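Local structure of putative ABC transporter subunit, substrate-binding component (Rhodopseudomonas palustris, 4EVS) at residues E71-L79 / I295-Q306; V315-P326 / I329-S339. The protein probably serves as the solute-binding component of an ABC transporter for lignin-derived aromatic acids, holding 4-hydroxybenzoate between its two lobes. One frame throughout, in Å; residues are numbered along the deposited sequence.

Contact 1: residues E71-L79 / I295-Q306; sequences EKVQYIAGL and IYKMIEATGGKQ
The Y75 ring reaches from strand 75-78 onto helix 283-302, where selenomethionine M298 and I299 meet it obliquely, in the sheet-and-helix packing of one lobe of a periplasmic binding protein. M298 and the tyrosine run alongside in opposite senses, so that the methyl CE of M298 comes 3.7 Å from Y75 CD2 and the selenium makes an oblique Met-aromatic contact, 5.3 Å from the ring centroid. I299 comes in aslant and brings CG1 to 3.7 Å from Y75 CE1. With CG anti to its carbonyl carbon (chi1 -57°), the ring delivers its hydroxyl to the helix end, where Y75 OH donates to a water 2.7 Å away in the ring plane. That water donates to Q74 OE1 and T302 OG1, and T302 OG1 passes its own proton to M298 O. Q74 NE2 gives G304 O a straight bond of 3.0 Å (170°); G304 O lies in the Q74 amide plane, while NE2 stands 35° out of the G304 carbonyl plane. A leucine in place of Q74 would probably leave G304 O and the water each without this partner. Every proton in the chain is directed, tying the polar end of an otherwise apolar interface to the turn that ends the helix.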
# COMPACT_ATOMS: atom_id res chain seq x y z
N GLU A 71 -14.73 -17.97 -14.40
CA GLU A 71 -13.60 -18.68 -13.82
C GLU A 71 -13.96 -19.50 -12.59
O GLU A 71 -13.24 -20.42 -12.25
CB GLU A 71 -12.46 -17.74 -13.48
CG GLU A 71 -11.86 -17.14 -14.68
CD GLU A 71 -11.00 -18.12 -15.45
OE1 GLU A 71 -10.40 -19.04 -14.83
OE2 GLU A 71 -10.90 -17.94 -16.66
N LYS A 72 -15.07 -19.17 -11.94
CA LYS A 72 -15.53 -19.80 -10.70
C LYS A 72 -14.43 -19.81 -9.63
O LYS A 72 -14.13 -20.83 -9.01
CB LYS A 72 -16.04 -21.19 -10.99
CG LYS A 72 -17.22 -21.19 -11.97
CD LYS A 72 -17.78 -22.61 -12.16
CE LYS A 72 -18.88 -22.67 -13.20
NZ LYS A 72 -19.52 -24.02 -13.25
N VAL A 73 -13.80 -18.64 -9.43
CA VAL A 73 -12.81 -18.48 -8.34
C VAL A 73 -13.47 -18.64 -6.95
O VAL A 73 -14.66 -18.36 -6.77
CB VAL A 73 -12.08 -17.11 -8.39
CG1 VAL A 73 -11.37 -16.91 -9.78
CG2 VAL A 73 -13.02 -15.94 -8.02
N GLN A 74 -12.67 -19.12 -6.00
CA GLN A 74 -13.03 -19.16 -4.60
C GLN A 74 -12.54 -17.95 -3.82
O GLN A 74 -13.09 -17.66 -2.78
CB GLN A 74 -12.48 -20.43 -3.91
CG GLN A 74 -13.27 -21.68 -4.13
CD GLN A 74 -12.92 -22.76 -3.12
OE1 GLN A 74 -12.45 -22.50 -2.04
NE2 GLN A 74 -13.21 -23.98 -3.47
N TYR A 75 -11.54 -17.22 -4.34
CA TYR A 75 -10.94 -16.06 -3.69
C TYR A 75 -10.61 -15.04 -4.75
O TYR A 75 -10.25 -15.41 -5.88
CB TYR A 75 -9.66 -16.44 -2.91
CG TYR A 75 -9.92 -17.51 -1.87
CD1 TYR A 75 -9.83 -18.86 -2.18
CD2 TYR A 75 -10.29 -17.16 -0.56
CE1 TYR A 75 -10.14 -19.82 -1.24
CE2 TYR A 75 -10.58 -18.15 0.39
CZ TYR A 75 -10.52 -19.46 0.03
OH TYR A 75 -10.87 -20.39 1.00
N ILE A 76 -10.74 -13.77 -4.37
CA ILE A 76 -10.24 -12.64 -5.15
C ILE A 76 -9.15 -11.97 -4.33
O ILE A 76 -9.26 -11.87 -3.10
CB ILE A 76 -11.37 -11.61 -5.43
CG1 ILE A 76 -12.32 -12.23 -6.45
CG2 ILE A 76 -10.85 -10.27 -5.99
CD1 ILE A 76 -13.64 -11.53 -6.65
N ALA A 77 -8.14 -11.45 -5.00
CA ALA A 77 -7.09 -10.71 -4.32
C ALA A 77 -6.63 -9.57 -5.19
O ALA A 77 -6.79 -9.57 -6.40
CB ALA A 77 -5.91 -11.64 -3.99
N GLY A 78 -6.05 -8.57 -4.56
CA GLY A 78 -5.42 -7.49 -5.28
C GLY A 78 -6.02 -6.17 -4.93
O GLY A 78 -6.17 -5.81 -3.74
N LEU A 79 -6.38 -5.45 -5.99
CA LEU A 79 -7.02 -4.13 -5.98
C LEU A 79 -6.06 -3.03 -5.55
O LEU A 79 -5.89 -2.72 -4.36
CB LEU A 79 -8.29 -4.14 -5.13
CG LEU A 79 -9.45 -4.99 -5.63
CD1 LEU A 79 -9.94 -4.53 -7.05
CD2 LEU A 79 -9.23 -6.54 -5.64
N ILE A 295 -4.40 -16.77 2.05
CA ILE A 295 -5.23 -17.60 1.17
C ILE A 295 -4.91 -19.07 1.41
O ILE A 295 -5.81 -19.88 1.51
CB ILE A 295 -5.01 -17.23 -0.31
CG1 ILE A 295 -5.59 -15.83 -0.55
CG2 ILE A 295 -5.69 -18.27 -1.27
CD1 ILE A 295 -5.21 -15.17 -1.86
N TYR A 296 -3.62 -19.40 1.53
CA TYR A 296 -3.29 -20.79 1.83
C TYR A 296 -3.92 -21.25 3.16
O TYR A 296 -4.41 -22.39 3.26
CB TYR A 296 -1.80 -21.06 1.78
CG TYR A 296 -1.24 -21.28 0.38
CD1 TYR A 296 -1.65 -20.50 -0.71
CD2 TYR A 296 -0.26 -22.24 0.15
CE1 TYR A 296 -1.12 -20.71 -1.97
CE2 TYR A 296 0.28 -22.44 -1.10
CZ TYR A 296 -0.15 -21.69 -2.16
OH TYR A 296 0.41 -21.86 -3.40
N LYS A 297 -3.85 -20.40 4.18
CA LYS A 297 -4.44 -20.70 5.48
C LYS A 297 -5.96 -20.89 5.39
O LYS A 297 -6.53 -21.80 6.01
CB LYS A 297 -4.09 -19.60 6.46
CG LYS A 297 -4.69 -19.77 7.84
CD LYS A 297 -4.14 -20.95 8.58
CE LYS A 297 -4.57 -20.94 10.07
NZ LYS A 297 -3.54 -21.61 10.90
N MSE A 298 -6.63 -20.03 4.62
CA MSE A 298 -8.07 -20.17 4.41
C MSE A 298 -8.44 -21.46 3.72
O MSE A 298 -9.40 -22.10 4.12
CB MSE A 298 -8.62 -18.95 3.67
CG MSE A 298 -8.55 -17.71 4.52
SE MSE A 298 -9.54 -16.19 3.79
CE MSE A 298 -8.47 -15.89 2.34
N ILE A 299 -7.65 -21.87 2.73
CA ILE A 299 -7.92 -23.14 2.04
C ILE A 299 -7.68 -24.31 2.98
O ILE A 299 -8.44 -25.27 2.98
CB ILE A 299 -7.07 -23.25 0.76
CG1 ILE A 299 -7.46 -22.15 -0.26
CG2 ILE A 299 -7.17 -24.63 0.17
CD1 ILE A 299 -6.53 -21.97 -1.45
N GLU A 300 -6.64 -24.23 3.80
CA GLU A 300 -6.34 -25.27 4.78
C GLU A 300 -7.49 -25.43 5.75
O GLU A 300 -7.96 -26.55 6.05
CB GLU A 300 -5.06 -24.88 5.51
CG GLU A 300 -4.74 -25.64 6.78
CD GLU A 300 -4.39 -27.04 6.51
OE1 GLU A 300 -4.02 -27.35 5.34
OE2 GLU A 300 -4.47 -27.87 7.47
N ALA A 301 -7.97 -24.30 6.24
CA ALA A 301 -9.00 -24.29 7.28
C ALA A 301 -10.34 -24.81 6.81
O ALA A 301 -11.08 -25.43 7.58
CB ALA A 301 -9.15 -22.88 7.79
N THR A 302 -10.63 -24.59 5.53
CA THR A 302 -11.88 -25.04 4.91
C THR A 302 -11.75 -26.37 4.18
O THR A 302 -12.74 -26.86 3.62
CB THR A 302 -12.37 -24.00 3.86
OG1 THR A 302 -11.38 -23.85 2.85
CG2 THR A 302 -12.64 -22.61 4.50
N GLY A 303 -10.54 -26.95 4.13
CA GLY A 303 -10.37 -28.20 3.38
C GLY A 303 -10.62 -28.01 1.90
O GLY A 303 -10.98 -28.97 1.19
N GLY A 304 -10.43 -26.80 1.41
CA GLY A 304 -10.64 -26.55 -0.01
C GLY A 304 -12.09 -26.32 -0.37
O GLY A 304 -12.40 -26.12 -1.53
N LYS A 305 -12.98 -26.34 0.62
CA LYS A 305 -14.40 -26.12 0.38
C LYS A 305 -14.67 -24.64 0.34
O LYS A 305 -14.02 -23.83 1.05
CB LYS A 305 -15.24 -26.78 1.46
CG LYS A 305 -15.12 -28.32 1.42
CD LYS A 305 -16.12 -29.02 2.35
CE LYS A 305 -15.90 -30.54 2.42
NZ LYS A 305 -16.86 -31.20 3.37
N GLN A 306 -15.61 -24.25 -0.50
CA GLN A 306 -16.01 -22.84 -0.56
C GLN A 306 -16.87 -22.55 0.66
O GLN A 306 -18.02 -22.99 0.72
CB GLN A 306 -16.78 -22.58 -1.85
CG GLN A 306 -17.10 -21.11 -2.07
CD GLN A 306 -17.41 -20.82 -3.54
OE1 GLN A 306 -17.40 -21.72 -4.38
NE2 GLN A 306 -17.69 -19.57 -3.85
O HOH W 1 -11.20 -22.98 0.18

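Contact 2: residues V315-P326 / I329-S339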
# COMPACT_ATOMS: atom_id res chain seq x y z
N VAL A 315 -8.30 -16.59 9.79
CA VAL A 315 -7.21 -15.58 9.66
C VAL A 315 -7.43 -14.32 10.43
O VAL A 315 -6.50 -13.52 10.52
CB VAL A 315 -6.92 -15.23 8.18
CG1 VAL A 315 -6.41 -16.47 7.45
CG2 VAL A 315 -8.14 -14.66 7.45
N LYS A 316 -8.64 -14.10 10.95
CA LYS A 316 -8.97 -12.72 11.39
C LYS A 316 -8.28 -12.28 12.66
O LYS A 316 -8.32 -11.08 12.98
CB LYS A 316 -10.47 -12.50 11.51
CG LYS A 316 -11.14 -13.26 12.59
CD LYS A 316 -12.63 -12.85 12.63
CE LYS A 316 -13.48 -13.83 13.45
NZ LYS A 316 -13.78 -13.39 14.84
N ASP A 317 -7.61 -13.18 13.38
CA ASP A 317 -6.68 -12.73 14.43
C ASP A 317 -5.31 -13.40 14.40
O ASP A 317 -4.62 -13.50 15.42
CB ASP A 317 -7.31 -12.72 15.87
CG ASP A 317 -7.50 -14.08 16.47
OD1 ASP A 317 -7.23 -15.10 15.79
OD2 ASP A 317 -7.93 -14.11 17.68
N MSE A 318 -4.91 -13.85 13.21
CA MSE A 318 -3.60 -14.50 13.05
C MSE A 318 -2.43 -13.53 13.27
O MSE A 318 -2.52 -12.33 12.97
CB MSE A 318 -3.49 -15.12 11.67
CG MSE A 318 -2.36 -16.08 11.47
SE MSE A 318 -2.63 -16.95 9.73
CE MSE A 318 -3.65 -15.56 8.90
N LYS A 319 -1.36 -14.06 13.83
CA LYS A 319 -0.11 -13.36 14.04
C LYS A 319 1.01 -14.15 13.36
O LYS A 319 1.04 -15.40 13.43
CB LYS A 319 0.23 -13.26 15.53
CG LYS A 319 -0.82 -12.58 16.36
CD LYS A 319 -0.40 -12.28 17.81
CE LYS A 319 -1.41 -11.27 18.44
NZ LYS A 319 -0.91 -10.43 19.60
N TRP A 320 1.94 -13.44 12.73
CA TRP A 320 3.07 -14.07 12.06
C TRP A 320 4.19 -13.04 11.84
O TRP A 320 4.05 -11.85 12.17
CB TRP A 320 2.60 -14.77 10.74
CG TRP A 320 2.28 -13.83 9.59
CD1 TRP A 320 3.06 -13.56 8.51
CD2 TRP A 320 1.05 -13.10 9.39
NE1 TRP A 320 2.42 -12.70 7.65
CE2 TRP A 320 1.20 -12.36 8.19
CE3 TRP A 320 -0.12 -12.94 10.14
CZ2 TRP A 320 0.20 -11.54 7.69
CZ3 TRP A 320 -1.12 -12.07 9.66
CH2 TRP A 320 -0.95 -11.40 8.43
N THR A 321 5.30 -13.48 11.27
CA THR A 321 6.38 -12.59 10.92
C THR A 321 6.42 -12.46 9.41
O THR A 321 6.63 -13.41 8.68
CB THR A 321 7.72 -13.09 11.46
OG1 THR A 321 7.61 -13.24 12.89
CG2 THR A 321 8.83 -12.07 11.13
N SER A 322 6.19 -11.24 8.93
CA SER A 322 6.25 -10.88 7.52
C SER A 322 7.66 -10.43 7.16
O SER A 322 8.42 -10.02 8.03
CB SER A 322 5.28 -9.73 7.30
OG SER A 322 5.42 -9.09 6.04
N PRO A 323 8.02 -10.50 5.87
CA PRO A 323 9.27 -9.81 5.45
C PRO A 323 9.35 -8.37 5.98
O PRO A 323 10.45 -7.82 6.15
CB PRO A 323 9.23 -9.89 3.90
CG PRO A 323 8.44 -11.19 3.67
CD PRO A 323 7.34 -11.15 4.72
N ARG A 324 8.20 -7.72 6.18
CA ARG A 324 8.20 -6.32 6.59
C ARG A 324 8.45 -6.09 8.08
O ARG A 324 8.74 -4.99 8.49
CB ARG A 324 6.86 -5.67 6.23
CG ARG A 324 5.73 -5.99 7.20
CD ARG A 324 4.36 -5.52 6.67
NE ARG A 324 3.85 -6.48 5.70
CZ ARG A 324 2.71 -6.31 5.02
NH1 ARG A 324 1.99 -5.19 5.17
NH2 ARG A 324 2.32 -7.26 4.15
N GLY A 325 8.30 -7.15 8.87
CA GLY A 325 8.28 -7.04 10.33
C GLY A 325 7.22 -7.95 10.94
O GLY A 325 6.48 -8.62 10.22
N PRO A 326 7.07 -7.92 12.27
CA PRO A 326 6.00 -8.66 12.94
C PRO A 326 4.63 -8.03 12.56
O PRO A 326 4.50 -6.82 12.48
CB PRO A 326 6.31 -8.48 14.42
CG PRO A 326 7.09 -7.19 14.48
CD PRO A 326 7.83 -7.06 13.20
N ILE A 329 -3.42 -9.76 12.16
CA ILE A 329 -4.73 -9.19 11.75
C ILE A 329 -5.49 -8.78 13.01
O ILE A 329 -5.55 -9.56 13.97
CB ILE A 329 -5.56 -10.17 10.93
CG1 ILE A 329 -4.78 -10.62 9.68
CG2 ILE A 329 -6.90 -9.56 10.50
CD1 ILE A 329 -4.33 -9.47 8.76
N ASP A 330 -6.01 -7.55 13.05
CA ASP A 330 -6.89 -7.08 14.11
C ASP A 330 -8.30 -7.55 13.81
O ASP A 330 -8.87 -7.16 12.78
CB ASP A 330 -6.81 -5.54 14.10
CG ASP A 330 -7.75 -4.86 15.11
OD1 ASP A 330 -8.60 -5.57 15.68
OD2 ASP A 330 -7.65 -3.59 15.28
N PRO A 331 -8.88 -8.42 14.66
CA PRO A 331 -10.22 -8.94 14.29
C PRO A 331 -11.32 -7.91 14.23
O PRO A 331 -12.35 -8.16 13.63
CB PRO A 331 -10.51 -10.01 15.35
CG PRO A 331 -9.62 -9.62 16.49
CD PRO A 331 -8.37 -9.05 15.88
N THR A 332 -11.12 -6.77 14.88
CA THR A 332 -12.15 -5.72 14.91
C THR A 332 -12.25 -5.00 13.57
O THR A 332 -13.30 -4.42 13.27
CB THR A 332 -11.96 -4.67 16.08
OG1 THR A 332 -10.81 -3.85 15.82
CG2 THR A 332 -11.86 -5.32 17.47
N THR A 333 -11.18 -5.02 12.79
CA THR A 333 -11.16 -4.35 11.48
C THR A 333 -10.78 -5.22 10.29
O THR A 333 -11.01 -4.83 9.13
CB THR A 333 -10.12 -3.22 11.52
OG1 THR A 333 -8.84 -3.80 11.76
CG2 THR A 333 -10.40 -2.18 12.61
N ARG A 334 -10.24 -6.41 10.56
CA ARG A 334 -9.72 -7.32 9.51
C ARG A 334 -8.59 -6.67 8.68
O ARG A 334 -8.36 -7.00 7.50
CB ARG A 334 -10.83 -7.88 8.65
CG ARG A 334 -11.56 -9.00 9.36
CD ARG A 334 -12.89 -9.36 8.73
NE ARG A 334 -13.92 -8.35 8.94
CZ ARG A 334 -14.30 -7.43 8.04
NH1 ARG A 334 -13.76 -7.38 6.84
NH2 ARG A 334 -15.25 -6.57 8.35
N HIS A 335 -7.90 -5.74 9.32
CA HIS A 335 -6.76 -5.04 8.76
C HIS A 335 -5.45 -5.48 9.47
O HIS A 335 -5.45 -5.79 10.68
CB HIS A 335 -6.90 -3.50 8.91
CG HIS A 335 -5.77 -2.80 8.27
ND1 HIS A 335 -5.55 -2.85 6.91
CD2 HIS A 335 -4.70 -2.15 8.81
CE1 HIS A 335 -4.41 -2.24 6.64
NE2 HIS A 335 -3.86 -1.82 7.77
N ILE A 336 -4.35 -5.48 8.72
CA ILE A 336 -3.05 -5.85 9.23
C ILE A 336 -2.41 -4.81 10.13
O ILE A 336 -2.17 -3.64 9.75
CB ILE A 336 -2.10 -6.26 8.04
CG1 ILE A 336 -0.82 -6.91 8.53
CG2 ILE A 336 -1.83 -5.04 7.10
CD1 ILE A 336 -0.05 -7.63 7.43
N THR A 337 -2.22 -5.18 11.39
CA THR A 337 -1.47 -4.38 12.36
C THR A 337 0.01 -4.64 12.13
O THR A 337 0.42 -5.76 11.87
CB THR A 337 -1.85 -4.80 13.78
OG1 THR A 337 -3.20 -4.38 14.06
CG2 THR A 337 -0.84 -4.19 14.80
N GLN A 338 0.83 -3.59 12.14
CA GLN A 338 2.20 -3.68 11.71
C GLN A 338 2.98 -2.49 12.21
O GLN A 338 2.40 -1.46 12.58
CB GLN A 338 2.26 -3.76 10.19
CG GLN A 338 1.68 -2.53 9.47
CD GLN A 338 1.47 -2.83 7.98
OE1 GLN A 338 2.15 -3.72 7.42
NE2 GLN A 338 0.55 -2.08 7.32
N SER A 339 4.30 -2.61 12.21
CA SER A 339 5.12 -1.43 12.43
C SER A 339 4.99 -0.46 11.25
O SER A 339 4.80 -0.85 10.11
CB SER A 339 6.59 -1.79 12.57
OG SER A 339 6.81 -2.63 13.70
O HOH W 2 5.94 -4.83 11.19
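R324 and Q338 meet across an antiparallel beta meander of three strands, 319-322, 325-330 and 335-348, part of the periplasmic binding protein fold. The arginine starts in the type I turn S322-G325, whose ST turn has S322 OG accepting from R324 N. Its CB points toward 329-339, and R324 CB lies 3.7 Å from S322 OG. CG sits between the backbone N and the carbonyl carbon (chi1 79°), and CD beyond it fits tightly beside Q338 OE1. The chain bends at chi3, which turns R324 NE back to S322 OG for a 3.1 Å bond close to the guanidinium plane. R324 CZ has I336 CD1 over one face at 3.9 Å, while R324 NH1 donates to Q338 OE1 at 2.7 Å, in the carbonyl plane and on a lone pair. NH2 ends in a salt bridge to D290 and a hydrogen bond to T119 O, so the group's rotation is fixed, and D290 probably offsets its charge. The same I336 CD1 lies 3.9 Å from W320 CZ2, and I329 CD1 approaches the indole edge at CH2; W320 NE1 is bound to D290 as well. At the far end of the meander P331 packs on D317 CB, and I329 N donates to M318 O at 2.8 Å.

Both segments of contact 1 precede those of contact 2 in sequence, and the centres lie 18 Å apart; helix 283-302 supplies one segment of contact 1 and packs against contact 2. One side of that helix packs on strand 75-78 of the six-stranded sheet; D290 and its neighbours back the meander. The contacts touch where K297 CG meets V315 CG1 at 3.7 Å, at the end of helix 308-315, which follows contact 1 and leads into contact 2. Strand 335-348 belongs to the other, nine-stranded sheet, so the helix lies between elements of both. Q338, about 11 Å from bound 4-hydroxybenzoate by its side chain, also bonds S120 O, next to pocket residue F121; contact 1 lies farther from the chain centre, though 71-79 leads directly into pocket residues Y80 to T82.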